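Local structure of phosphate binding protein (Planctomyces limnophilus, 4JWO) at residues 152-157 and 181-186; 165-170 and 238-243; 302-307 and 334-339; 311-316 and 327-332. The protein probably binds phosphate as the substrate-binding protein of a PstS-type system that carries the ion across the cytoplasmic membrane. All coordinates share one frame; numbering follows the deposited sequence.

Interaction 1 of 4, residues 152-157 and 181-186; sequences NTFAEC and EGWPDE
Phe154 reaches across from the loop after strand 134-148 and settles between Trp183 and Pro184 of residues 181-186. Phe154 CB lies 4.2 Å from Trp183 NE1. From there CG stands between the backbone N and the carbonyl carbon (chi1 61°), which turns the ring toward the other loop. Phe154 CD1 comes down over one face of the indole, 3.6 Å from Trp183 CD2, in an edge-to-face pair with the planes at 61°. CE1 continues along that edge, while CD2, CE2 and CZ lie under CG and CD of Pro184. Pro184 CD sits over the phenyl centre, 3.6 Å from the centroid, a CH-pi contact that suits the slightly polarised C-H groups beside proline's N. Over the opposite face stands Asn152 OD1, which accepts from Phe154 N at 3.1 Å (an Asx turn) and from Ala155 N at 2.9 Å, completing an Asx motif. The single methyl of Ala155 is small enough to come close over the indole's six-membered ring, its CB 3.9 Å from Trp183 CH2. Were Trp183 replaced by an alanine, the Phe154 edge and the Ala155 methyl would probably lose the indole face they rest on. Trp176 is a second edge-to-face partner of Phe154, and the Cys157-Cys266 disulfide fastens the loop's end. Aromatic and CH-pi contacts thus join two irregular loops, relying on shape and ring orientation rather than charge.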
loop_
_atom_site.group_PDB
_atom_site.type_symbol
_atom_site.label_atom_id
_atom_site.label_comp_id
_atom_site.label_asym_id
_atom_site.label_seq_id
_atom_site.Cartn_x
_atom_site.Cartn_y
_atom_site.Cartn_z
ATOM N N ASN A 152 -22.121 0.077 -16.132
ATOM C CA ASN A 152 -22.723 -0.271 -14.842
ATOM C C ASN A 152 -23.139 1.007 -14.114
ATOM O O ASN A 152 -22.289 1.797 -13.713
ATOM C CB ASN A 152 -21.685 -1.043 -14.009
ATOM C CG ASN A 152 -22.233 -1.563 -12.687
ATOM O OD1 ASN A 152 -23.128 -0.966 -12.085
ATOM N ND2 ASN A 152 -21.678 -2.680 -12.221
ATOM N N THR A 153 -24.445 1.216 -13.944
ATOM C CA THR A 153 -24.913 2.417 -13.259
ATOM C C THR A 153 -25.560 2.117 -11.914
ATOM O O THR A 153 -26.090 3.022 -11.260
ATOM C CB THR A 153 -25.909 3.207 -14.117
ATOM O OG1 THR A 153 -26.978 2.338 -14.491
ATOM C CG2 THR A 153 -25.221 3.755 -15.371
ATOM N N PHE A 154 -25.517 0.854 -11.504
ATOM C CA PHE A 154 -26.159 0.448 -10.259
ATOM C C PHE A 154 -25.180 0.252 -9.104
ATOM O O PHE A 154 -25.574 0.354 -7.939
ATOM C CB PHE A 154 -27.012 -0.821 -10.458
ATOM C CG PHE A 154 -26.221 -2.016 -10.915
ATOM C CD1 PHE A 154 -25.592 -2.842 -9.997
ATOM C CD2 PHE A 154 -26.079 -2.291 -12.268
ATOM C CE1 PHE A 154 -24.844 -3.928 -10.416
ATOM C CE2 PHE A 154 -25.341 -3.387 -12.692
ATOM C CZ PHE A 154 -24.719 -4.200 -11.765
ATOM N N ALA A 155 -23.916 -0.047 -9.408
ATOM C CA ALA A 155 -22.920 -0.282 -8.351
ATOM C C ALA A 155 -21.939 0.872 -8.186
ATOM O O ALA A 155 -20.776 0.662 -7.825
ATOM C CB ALA A 155 -22.170 -1.589 -8.595
ATOM N N GLU A 156 -22.406 2.091 -8.420
ATOM C CA GLU A 156 -21.522 3.261 -8.410
ATOM C C GLU A 156 -20.944 3.587 -7.038
ATOM O O GLU A 156 -19.882 4.205 -6.931
ATOM C CB GLU A 156 -22.217 4.477 -9.025
ATOM C CG GLU A 156 -22.503 4.261 -10.501
ATOM C CD GLU A 156 -23.035 5.497 -11.173
ATOM O OE1 GLU A 156 -23.316 6.477 -10.453
ATOM O OE2 GLU A 156 -23.169 5.488 -12.422
ATOM N N CYS A 157 -21.661 3.183 -5.992
ATOM C CA CYS A 157 -21.176 3.297 -4.619
ATOM C C CYS A 157 -21.354 1.947 -3.943
ATOM O O CYS A 157 -22.422 1.344 -4.030
ATOM C CB CYS A 157 -21.951 4.359 -3.843
ATOM S SG CYS A 157 -21.309 4.457 -2.135
ATOM N N GLU A 181 -29.887 -6.158 -2.590
ATOM C CA GLU A 181 -31.271 -6.368 -2.995
ATOM C C GLU A 181 -31.599 -5.572 -4.242
ATOM O O GLU A 181 -31.402 -4.356 -4.279
ATOM C CB GLU A 181 -32.222 -5.922 -1.874
ATOM C CG GLU A 181 -33.690 -6.088 -2.213
ATOM C CD GLU A 181 -34.139 -7.532 -2.143
ATOM O OE1 GLU A 181 -33.478 -8.326 -1.438
ATOM O OE2 GLU A 181 -35.149 -7.874 -2.793
ATOM N N GLY A 182 -32.084 -6.259 -5.270
ATOM C CA GLY A 182 -32.596 -5.592 -6.447
ATOM C C GLY A 182 -31.613 -5.425 -7.589
ATOM O O GLY A 182 -32.021 -5.149 -8.707
ATOM N N TRP A 183 -30.324 -5.601 -7.322
ATOM C CA TRP A 183 -29.323 -5.479 -8.381
ATOM C C TRP A 183 -29.539 -6.587 -9.421
ATOM O O TRP A 183 -30.143 -7.621 -9.113
ATOM C CB TRP A 183 -27.908 -5.542 -7.794
ATOM C CG TRP A 183 -27.437 -4.250 -7.203
ATOM C CD1 TRP A 183 -28.140 -3.084 -7.120
ATOM C CD2 TRP A 183 -26.155 -3.997 -6.625
ATOM N NE1 TRP A 183 -27.368 -2.109 -6.523
ATOM C CE2 TRP A 183 -26.145 -2.644 -6.207
ATOM C CE3 TRP A 183 -25.007 -4.776 -6.421
ATOM C CZ2 TRP A 183 -25.034 -2.056 -5.597
ATOM C CZ3 TRP A 183 -23.901 -4.194 -5.809
ATOM C CH2 TRP A 183 -23.924 -2.843 -5.405
ATOM N N PRO A 184 -29.069 -6.368 -10.654
ATOM C CA PRO A 184 -29.366 -7.319 -11.732
ATOM C C PRO A 184 -28.939 -8.755 -11.453
ATOM O O PRO A 184 -27.887 -9.033 -10.862
ATOM C CB PRO A 184 -28.594 -6.752 -12.926
ATOM C CG PRO A 184 -28.580 -5.277 -12.670
ATOM C CD PRO A 184 -28.435 -5.138 -11.167
ATOM N N ASP A 185 -29.798 -9.669 -11.892
ATOM C CA ASP A 185 -29.537 -11.103 -11.839
ATOM C C ASP A 185 -28.549 -11.454 -12.950
ATOM O O ASP A 185 -28.884 -12.138 -13.920
ATOM C CB ASP A 185 -30.859 -11.853 -12.018
ATOM C CG ASP A 185 -30.693 -13.363 -11.952
ATOM O OD1 ASP A 185 -29.728 -13.823 -11.319
ATOM O OD2 ASP A 185 -31.529 -14.089 -12.531
ATOM N N GLU A 186 -27.327 -10.956 -12.807
ATOM C CA GLU A 186 -26.311 -11.078 -13.844
ATOM C C GLU A 186 -24.995 -11.434 -13.185
ATOM O O GLU A 186 -24.738 -11.026 -12.054
ATOM C CB GLU A 186 -26.143 -9.743 -14.578
ATOM C CG GLU A 186 -27.400 -9.231 -15.288
ATOM C CD GLU A 186 -27.778 -10.059 -16.504
ATOM O OE1 GLU A 186 -26.944 -10.869 -16.962
ATOM O OE2 GLU A 186 -28.914 -9.892 -17.007
#

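Interaction 2 of 4, residues 165-170 and 238-243; sequences KIWAAD and LGYFGY. With FMT (formic acid), chain E.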
loop_
_atom_site.group_PDB
_atom_site.type_symbol
_atom_site.label_atom_id
_atom_site.label_comp_id
_atom_site.label_asym_id
_atom_site.label_seq_id
_atom_site.Cartn_x
_atom_site.Cartn_y
_atom_site.Cartn_z
ATOM N N LYS A 165 -18.434 -9.307 1.074
ATOM C CA LYS A 165 -19.409 -10.303 0.667
ATOM C C LYS A 165 -18.987 -10.963 -0.654
ATOM O O LYS A 165 -19.175 -12.163 -0.853
ATOM C CB LYS A 165 -20.776 -9.621 0.513
ATOM C CG LYS A 165 -21.953 -10.550 0.448
ATOM C CD LYS A 165 -23.236 -9.727 0.388
ATOM C CE LYS A 165 -24.470 -10.590 0.519
ATOM N NZ LYS A 165 -25.697 -9.755 0.398
ATOM N N ILE A 166 -18.405 -10.166 -1.542
ATOM C CA ILE A 166 -17.962 -10.651 -2.852
ATOM C C ILE A 166 -16.621 -11.392 -2.772
ATOM O O ILE A 166 -16.456 -12.461 -3.364
ATOM C CB ILE A 166 -17.809 -9.481 -3.835
ATOM C CG1 ILE A 166 -19.178 -8.876 -4.171
ATOM C CG2 ILE A 166 -17.119 -9.936 -5.112
ATOM C CD1 ILE A 166 -19.080 -7.534 -4.833
ATOM N N TRP A 167 -15.671 -10.818 -2.045
ATOM C CA TRP A 167 -14.272 -11.257 -2.117
ATOM C C TRP A 167 -13.793 -12.196 -1.021
ATOM O O TRP A 167 -12.691 -12.740 -1.123
ATOM C CB TRP A 167 -13.347 -10.041 -2.133
ATOM C CG TRP A 167 -13.324 -9.333 -3.458
ATOM C CD1 TRP A 167 -13.991 -8.193 -3.786
ATOM C CD2 TRP A 167 -12.604 -9.738 -4.633
ATOM N NE1 TRP A 167 -13.716 -7.845 -5.086
ATOM C CE2 TRP A 167 -12.875 -8.785 -5.638
ATOM C CE3 TRP A 167 -11.753 -10.807 -4.935
ATOM C CZ2 TRP A 167 -12.317 -8.860 -6.916
ATOM C CZ3 TRP A 167 -11.209 -10.895 -6.203
ATOM C CH2 TRP A 167 -11.490 -9.918 -7.180
ATOM N N ALA A 168 -14.606 -12.402 0.014
ATOM C CA ALA A 168 -14.162 -13.181 1.169
ATOM C C ALA A 168 -13.736 -14.574 0.770
ATOM O O ALA A 168 -14.213 -15.121 -0.228
ATOM C CB ALA A 168 -15.258 -13.270 2.211
ATOM N N ALA A 169 -12.860 -15.145 1.587
ATOM C CA ALA A 169 -12.344 -16.490 1.379
ATOM C C ALA A 169 -13.445 -17.518 1.159
ATOM O O ALA A 169 -13.257 -18.466 0.403
ATOM C CB ALA A 169 -11.483 -16.901 2.558
ATOM N N ASP A 170 -14.581 -17.337 1.835
ATOM C CA ASP A 170 -15.680 -18.278 1.764
ATOM C C ASP A 170 -16.843 -17.767 0.913
ATOM O O ASP A 170 -17.921 -18.354 0.929
ATOM C CB ASP A 170 -16.196 -18.612 3.168
ATOM C CG ASP A 170 -16.897 -17.437 3.839
ATOM O OD1 ASP A 170 -16.498 -16.271 3.626
ATOM O OD2 ASP A 170 -17.856 -17.688 4.596
ATOM N N LEU A 238 -16.096 -6.464 -12.103
ATOM C CA LEU A 238 -15.683 -5.746 -10.901
ATOM C C LEU A 238 -14.201 -6.050 -10.728
ATOM O O LEU A 238 -13.836 -7.212 -10.685
ATOM C CB LEU A 238 -16.452 -6.260 -9.684
ATOM C CG LEU A 238 -16.061 -5.678 -8.320
ATOM C CD1 LEU A 238 -16.605 -4.279 -8.181
ATOM C CD2 LEU A 238 -16.544 -6.544 -7.166
ATOM N N GLY A 239 -13.359 -5.031 -10.634
ATOM C CA GLY A 239 -11.932 -5.285 -10.513
ATOM C C GLY A 239 -11.297 -4.406 -9.460
ATOM O O GLY A 239 -11.909 -3.454 -8.988
ATOM N N TYR A 240 -10.077 -4.744 -9.057
ATOM C CA TYR A 240 -9.297 -3.839 -8.218
ATOM C C TYR A 240 -7.849 -3.829 -8.647
ATOM O O TYR A 240 -7.328 -4.830 -9.137
ATOM C CB TYR A 240 -9.411 -4.179 -6.719
ATOM C CG TYR A 240 -8.692 -5.434 -6.263
ATOM C CD1 TYR A 240 -7.375 -5.381 -5.820
ATOM C CD2 TYR A 240 -9.342 -6.665 -6.237
ATOM C CE1 TYR A 240 -6.714 -6.524 -5.380
ATOM C CE2 TYR A 240 -8.679 -7.829 -5.806
ATOM C CZ TYR A 240 -7.370 -7.737 -5.371
ATOM O OH TYR A 240 -6.705 -8.865 -4.923
ATOM N N PHE A 241 -7.214 -2.677 -8.460
ATOM C CA PHE A 241 -5.797 -2.479 -8.762
ATOM C C PHE A 241 -5.381 -1.106 -8.261
ATOM O O PHE A 241 -6.206 -0.346 -7.766
ATOM C CB PHE A 241 -5.442 -2.700 -10.257
ATOM C CG PHE A 241 -6.453 -2.144 -11.244
ATOM C CD1 PHE A 241 -6.588 -0.776 -11.445
ATOM C CD2 PHE A 241 -7.240 -3.001 -11.992
ATOM C CE1 PHE A 241 -7.519 -0.271 -12.375
ATOM C CE2 PHE A 241 -8.151 -2.509 -12.926
ATOM C CZ PHE A 241 -8.296 -1.147 -13.108
ATOM N N GLY A 242 -4.097 -0.794 -8.371
ATOM C CA GLY A 242 -3.583 0.454 -7.847
ATOM C C GLY A 242 -4.156 1.652 -8.570
ATOM O O GLY A 242 -4.478 1.593 -9.758
ATOM N N TYR A 243 -4.259 2.757 -7.845
ATOM C CA TYR A 243 -4.876 3.976 -8.352
ATOM C C TYR A 243 -4.253 4.474 -9.662
ATOM O O TYR A 243 -4.961 4.990 -10.539
ATOM C CB TYR A 243 -4.834 5.068 -7.275
ATOM C CG TYR A 243 -5.309 6.402 -7.777
ATOM C CD1 TYR A 243 -6.663 6.702 -7.833
ATOM C CD2 TYR A 243 -4.401 7.360 -8.225
ATOM C CE1 TYR A 243 -7.097 7.932 -8.316
ATOM C CE2 TYR A 243 -4.832 8.582 -8.705
ATOM C CZ TYR A 243 -6.174 8.858 -8.746
ATOM O OH TYR A 243 -6.598 10.075 -9.235
HETATM C C FMT E . -4.257 11.537 -10.639
HETATM O O1 FMT E . -5.423 11.587 -11.032
HETATM O O2 FMT E . -3.332 11.019 -11.263
#
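Ile166 and Trp167, in the last turn of helix 160-167, pack against Leu238 and Tyr240 on strand 237-242, a helix-on-sheet contact within the periplasmic-binding-protein fold of the PstS family. The apolar part is centred on Leu238 CD2. Leu238 is modelled in two conformers, and its CD2 contacts hold for the one described. Ile166 CD1 meets Leu238 CD2 tip to tip at 3.6 Å, and Trp167 NE1 passes beside it at 3.7 Å, the Trp167 and Leu238 side chains sliding past each other in opposite directions. Branched aliphatic residues suit this place because their methyl branches give a compact apolar surface between helix and strand; Leu190 of strand 189-192 touches Ile166, Trp167 and Leu238. The aromatic part is a T-shaped pair: Tyr240 turns its edge toward one face of the Trp167 six-membered ring, with centroids 5.2 Å apart and planes at 82°. Tyr240 CD2 approaches Trp167 CZ2 to 3.8 Å, and CE2 lies equally near CH2. On the opposite face of the indole stands CG2 of its own neighbour, Ile166. For Trp167, CG lies anti to the carbonyl carbon (chi1 -75°), a turn that carries the indole across to the strand. Phe203 stacks on Tyr240 and meets Trp167 edge-to-face, extending the buried aromatic cluster. A serine in place of Trp167 would probably open a gap beside Leu238 and leave the Tyr240 edge without its aromatic face. Where the strand gives way to helix 243-247, Tyr243 OH donates a hydrogen bond to O1 of a formic acid molecule, probably from the crystallisation liquor, at 2.6 Å.

Interaction 3 of 4, residues 302-307 and 334-339; sequences EFIKFL and QRLADA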
loop_
_atom_site.group_PDB
_atom_site.type_symbol
_atom_site.label_atom_id
_atom_site.label_comp_id
_atom_site.label_asym_id
_atom_site.label_seq_id
_atom_site.Cartn_x
_atom_site.Cartn_y
_atom_site.Cartn_z
ATOM N N GLU A 302 22.285 8.150 5.380
ATOM C CA GLU A 302 22.274 8.478 3.960
ATOM C C GLU A 302 21.126 7.802 3.213
ATOM O O GLU A 302 20.580 8.360 2.260
ATOM C CB GLU A 302 23.610 8.114 3.310
ATOM C CG GLU A 302 23.841 8.798 1.985
ATOM C CD GLU A 302 23.652 10.300 2.075
ATOM O OE1 GLU A 302 24.080 10.899 3.085
ATOM O OE2 GLU A 302 23.067 10.882 1.140
ATOM N N PHE A 303 20.757 6.602 3.646
ATOM C CA PHE A 303 19.664 5.884 3.005
ATOM C C PHE A 303 18.324 6.577 3.234
ATOM O O PHE A 303 17.502 6.673 2.323
ATOM C CB PHE A 303 19.592 4.436 3.490
ATOM C CG PHE A 303 18.445 3.664 2.902
ATOM C CD1 PHE A 303 18.442 3.321 1.559
ATOM C CD2 PHE A 303 17.370 3.278 3.688
ATOM C CE1 PHE A 303 17.383 2.611 1.008
ATOM C CE2 PHE A 303 16.308 2.567 3.143
ATOM C CZ PHE A 303 16.319 2.231 1.800
ATOM N N ILE A 304 18.101 7.049 4.457
ATOM C CA ILE A 304 16.858 7.741 4.775
ATOM C C ILE A 304 16.783 9.082 4.048
ATOM O O ILE A 304 15.732 9.453 3.530
ATOM C CB ILE A 304 16.680 7.951 6.296
ATOM C CG1 ILE A 304 16.609 6.601 7.014
ATOM C CG2 ILE A 304 15.419 8.756 6.577
ATOM C CD1 ILE A 304 15.418 5.756 6.613
ATOM N N LYS A 305 17.906 9.792 3.999
ATOM C CA LYS A 305 17.977 11.084 3.318
ATOM C C LYS A 305 17.578 11.004 1.842
ATOM O O LYS A 305 16.754 11.789 1.366
ATOM C CB LYS A 305 19.378 11.682 3.460
ATOM C CG LYS A 305 19.575 12.985 2.709
ATOM C CD LYS A 305 21.014 13.471 2.837
ATOM C CE LYS A 305 21.289 14.641 1.907
ATOM N NZ LYS A 305 22.721 15.059 1.930
ATOM N N PHE A 306 18.154 10.045 1.126
ATOM C CA PHE A 306 17.821 9.828 -0.281
ATOM C C PHE A 306 16.339 9.498 -0.449
ATOM O O PHE A 306 15.678 9.965 -1.379
ATOM C CB PHE A 306 18.685 8.703 -0.856
ATOM C CG PHE A 306 18.416 8.408 -2.304
ATOM C CD1 PHE A 306 18.888 9.252 -3.294
ATOM C CD2 PHE A 306 17.695 7.287 -2.674
ATOM C CE1 PHE A 306 18.643 8.986 -4.631
ATOM C CE2 PHE A 306 17.447 7.014 -4.011
ATOM C CZ PHE A 306 17.925 7.866 -4.989
ATOM N N LEU A 307 15.826 8.693 0.472
ATOM C CA LEU A 307 14.434 8.269 0.466
ATOM C C LEU A 307 13.467 9.457 0.553
ATOM O O LEU A 307 12.426 9.476 -0.108
ATOM C CB LEU A 307 14.214 7.294 1.627
ATOM C CG LEU A 307 12.861 6.632 1.855
ATOM C CD1 LEU A 307 12.396 5.961 0.586
ATOM C CD2 LEU A 307 12.968 5.621 2.993
ATOM N N GLN A 334 12.689 17.318 8.619
ATOM C CA GLN A 334 13.010 17.970 9.863
ATOM C C GLN A 334 13.186 16.913 10.953
ATOM O O GLN A 334 14.058 17.023 11.809
ATOM C CB GLN A 334 11.925 19.004 10.184
ATOM C CG GLN A 334 11.969 20.208 9.226
ATOM C CD GLN A 334 10.709 21.059 9.238
ATOM O OE1 GLN A 334 9.616 20.572 9.533
ATOM N NE2 GLN A 334 10.856 22.336 8.896
ATOM N N ARG A 335 12.380 15.864 10.876
ATOM C CA ARG A 335 12.449 14.739 11.804
ATOM C C ARG A 335 13.784 13.986 11.690
ATOM O O ARG A 335 14.384 13.600 12.691
ATOM C CB ARG A 335 11.265 13.799 11.538
ATOM C CG ARG A 335 11.035 12.712 12.566
ATOM C CD ARG A 335 9.757 11.935 12.280
ATOM N NE ARG A 335 8.538 12.696 12.533
ATOM C CZ ARG A 335 7.316 12.266 12.239
ATOM N NH1 ARG A 335 7.138 11.081 11.657
ATOM N NH2 ARG A 335 6.266 13.035 12.497
ATOM N N LEU A 336 14.249 13.785 10.465
ATOM C CA LEU A 336 15.546 13.158 10.242
ATOM C C LEU A 336 16.661 14.015 10.839
ATOM O O LEU A 336 17.568 13.506 11.499
ATOM C CB LEU A 336 15.774 12.937 8.743
ATOM C CG LEU A 336 17.153 12.408 8.350
ATOM C CD1 LEU A 336 17.413 11.067 9.018
ATOM C CD2 LEU A 336 17.249 12.283 6.836
ATOM N N ALA A 337 16.573 15.324 10.635
ATOM C CA ALA A 337 17.592 16.231 11.145
ATOM C C ALA A 337 17.706 16.147 12.669
ATOM O O ALA A 337 18.805 16.129 13.212
ATOM C CB ALA A 337 17.294 17.648 10.711
ATOM N N ASP A 338 16.565 16.086 13.347
ATOM C CA ASP A 338 16.529 15.967 14.807
ATOM C C ASP A 338 17.159 14.669 15.300
ATOM O O ASP A 338 17.853 14.652 16.319
ATOM C CB ASP A 338 15.078 16.019 15.300
ATOM C CG ASP A 338 14.608 17.424 15.605
ATOM O OD1 ASP A 338 15.445 18.345 15.669
ATOM O OD2 ASP A 338 13.390 17.600 15.802
ATOM N N ALA A 339 16.903 13.583 14.574
ATOM C CA ALA A 339 17.372 12.254 14.957
ATOM C C ALA A 339 18.886 12.120 14.818
ATOM O O ALA A 339 19.501 11.250 15.438
ATOM C CB ALA A 339 16.663 11.180 14.131
#
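Leu336 points from helix 326-340 straight at helix 298-308, and its two methyl groups divide the work. Leu336 CD1 meets Ile304 CG2 at 3.9 Å, whereas Leu336 CD2 settles on the backbone of the facing helix, 3.8 Å from Lys305 CA and about as near to Lys305 N. With CG anti to the backbone N (chi1 174°), the leucine stretches away from its own helix, so that one methyl of the fork lies on the Lys305 backbone and the other meets the isoleucine. Ile304 crosses it at a slant: CG2 faces the leucine, but the CG1-CD1 branch leads elsewhere. This is helix-helix packing in the C-terminal part of the fold, where both helices pack on strand 134-148; Ile304 and Leu336 both touch Phe137 of that strand and Leu295 in a loop. A beta-branched isoleucine suits the buried side, since it offers one methyl to the helix opposite and a second branch to other neighbours. Lys305 occupies the exposed side of the contact. Lys305 CB lies 4.0 Å from Leu336 CD2, so the lysine adds hydrocarbon at its root, and the chain beyond CG is extended and carries NZ away from the leucine.

Interaction 4 of 4, residues 311-316 and 327-332; sequences KGDQLV and SVKETM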
loop_
_atom_site.group_PDB
_atom_site.type_symbol
_atom_site.label_atom_id
_atom_site.label_comp_id
_atom_site.label_asym_id
_atom_site.label_seq_id
_atom_site.Cartn_x
_atom_site.Cartn_y
_atom_site.Cartn_z
ATOM N N LYS A 311 14.359 12.982 -5.338
ATOM C CA LYS A 311 14.667 11.759 -6.075
ATOM C C LYS A 311 13.919 10.572 -5.485
ATOM O O LYS A 311 13.493 9.673 -6.211
ATOM C CB LYS A 311 16.165 11.480 -6.060
ATOM C CG LYS A 311 16.966 12.416 -6.934
ATOM C CD LYS A 311 18.443 12.069 -6.894
ATOM C CE LYS A 311 19.244 12.947 -7.839
ATOM N NZ LYS A 311 20.701 12.666 -7.730
ATOM N N GLY A 312 13.775 10.570 -4.165
ATOM C CA GLY A 312 13.012 9.542 -3.486
ATOM C C GLY A 312 11.561 9.602 -3.910
ATOM O O GLY A 312 10.950 8.572 -4.200
ATOM N N ASP A 313 11.017 10.815 -3.958
ATOM C CA ASP A 313 9.631 11.021 -4.371
ATOM C C ASP A 313 9.420 10.540 -5.801
ATOM O O ASP A 313 8.379 9.976 -6.124
ATOM C CB ASP A 313 9.241 12.496 -4.269
ATOM C CG ASP A 313 9.292 13.022 -2.850
ATOM O OD1 ASP A 313 9.136 12.224 -1.899
ATOM O OD2 ASP A 313 9.487 14.244 -2.689
ATOM N N GLN A 314 10.410 10.773 -6.657
ATOM C CA GLN A 314 10.323 10.338 -8.047
ATOM C C GLN A 314 10.284 8.818 -8.152
ATOM O O GLN A 314 9.541 8.265 -8.959
ATOM C CB GLN A 314 11.475 10.913 -8.879
ATOM C CG GLN A 314 11.242 12.342 -9.332
ATOM C CD GLN A 314 12.497 13.012 -9.859
ATOM O OE1 GLN A 314 13.531 12.367 -10.051
ATOM N NE2 GLN A 314 12.413 14.319 -10.091
ATOM N N LEU A 315 11.086 8.148 -7.331
ATOM C CA LEU A 315 11.102 6.688 -7.309
ATOM C C LEU A 315 9.768 6.156 -6.779
ATOM O O LEU A 315 9.251 5.153 -7.271
ATOM C CB LEU A 315 12.273 6.165 -6.467
ATOM C CG LEU A 315 13.628 6.101 -7.181
ATOM C CD1 LEU A 315 14.719 5.638 -6.228
ATOM C CD2 LEU A 315 13.559 5.186 -8.395
ATOM N N VAL A 316 9.218 6.841 -5.785
ATOM C CA VAL A 316 7.919 6.472 -5.229
ATOM C C VAL A 316 6.855 6.477 -6.330
ATOM O O VAL A 316 6.066 5.537 -6.454
ATOM C CB VAL A 316 7.543 7.396 -4.059
ATOM C CG1 VAL A 316 6.045 7.389 -3.807
ATOM C CG2 VAL A 316 8.318 6.984 -2.811
ATOM N N SER A 327 3.859 19.155 2.968
ATOM C CA SER A 327 3.901 19.326 4.421
ATOM C C SER A 327 4.449 18.075 5.086
ATOM O O SER A 327 5.163 18.154 6.085
ATOM C CB SER A 327 2.531 19.710 4.994
ATOM O OG SER A 327 1.619 18.630 4.892
ATOM N N VAL A 328 4.134 16.916 4.514
ATOM C CA VAL A 328 4.658 15.654 5.027
ATOM C C VAL A 328 6.172 15.579 4.805
ATOM O O VAL A 328 6.921 15.250 5.720
ATOM C CB VAL A 328 3.960 14.436 4.387
ATOM C CG1 VAL A 328 4.595 13.147 4.892
ATOM C CG2 VAL A 328 2.468 14.454 4.693
ATOM N N LYS A 329 6.610 15.901 3.590
ATOM C CA LYS A 329 8.032 15.899 3.242
ATOM C C LYS A 329 8.830 16.801 4.169
ATOM O O LYS A 329 9.887 16.407 4.675
ATOM C CB LYS A 329 8.227 16.353 1.796
ATOM C CG LYS A 329 9.678 16.465 1.349
ATOM C CD LYS A 329 9.749 16.837 -0.135
ATOM C CE LYS A 329 11.188 16.918 -0.630
ATOM N NZ LYS A 329 11.255 17.265 -2.075
ATOM N N GLU A 330 8.319 18.006 4.403
ATOM C CA GLU A 330 8.996 18.972 5.265
ATOM C C GLU A 330 9.171 18.393 6.661
ATOM O O GLU A 330 10.246 18.458 7.251
ATOM C CB GLU A 330 8.209 20.288 5.342
ATOM C CG GLU A 330 8.789 21.296 6.336
ATOM C CD GLU A 330 8.001 22.603 6.418
ATOM O OE1 GLU A 330 7.487 23.072 5.380
ATOM O OE2 GLU A 330 7.903 23.167 7.531
ATOM N N THR A 331 8.095 17.821 7.183
ATOM C CA THR A 331 8.112 17.262 8.528
ATOM C C THR A 331 9.096 16.095 8.652
ATOM O O THR A 331 9.877 16.024 9.603
ATOM C CB THR A 331 6.705 16.825 8.956
ATOM O OG1 THR A 331 5.862 17.982 9.043
ATOM C CG2 THR A 331 6.745 16.121 10.296
HETATM N N MSE A 332 9.077 15.190 7.678
HETATM C CA MSE A 332 9.990 14.048 7.696
HETATM C C MSE A 332 11.464 14.451 7.604
HETATM O O MSE A 332 12.308 13.849 8.259
HETATM C CB MSE A 332 9.638 13.039 6.594
HETATM C CG MSE A 332 8.206 12.521 6.670
HETATM SE SE MSE A 332 7.739 11.916 8.460
HETATM C CE MSE A 332 5.958 12.697 8.566
#
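Asp313 and Lys329 link helix 310-318 to helix 326-340 by an inter-helix salt bridge in the C-terminal helical part of the protein. Along 311-316, Lys311 comes first, and its CB packs on the Phe306 ring of helix 298-308. Asp313 is directed at Lys329. The carboxylate CG of Asp313 lies anti to the carbonyl carbon (chi1 -63°), which sends Asp313 OD2 toward Lys329 NZ, 3.6 Å away, a loose separation for an ion pair. Asp313 OD2 is also 3.6 Å from Lys329 CD, because the lysine chain crosses the carboxylate at a slant, so that both CD and NZ come near the oxygen. Full extension suits Lys329 here: the chain spans much of the 9.2 Å between Asp313 CA and Lys329 CA. Glu310 OE1 also forms a salt bridge with Lys329 NZ, and two acids near one ammonium would probably favour its charged state. Further on, Leu315 packs against Phe306 and Val78, while Val316 touches strand 134-148. In the facing helix, Ser327 O accepts from both Thr331 N at 3.1 Å and Thr331 OG1 at 3.0 Å, the two donors approaching from opposite faces of its plane.

From the N terminus, the chain first opens interaction 1 at 152-157, then interaction 2 at 165-170. Interaction 1 closes at 181-186, before interaction 2 closes at 238-243, so the two cross, their centres 16 Å apart in the same half of the molecule. Interaction 1 ties two surface loops together, and interaction 2 seats a helix on the sheet. Interactions 3 and 4 follow in series on the opposite side of the chain's centre. Segment 302-307 opens a loop that 334-339 closes, and the shorter loop between 311-316 and 327-332 nests inside it. Both bring consecutive helices against helix 326-340, and the two contacts touch through helix 298-308 and helix 310-318.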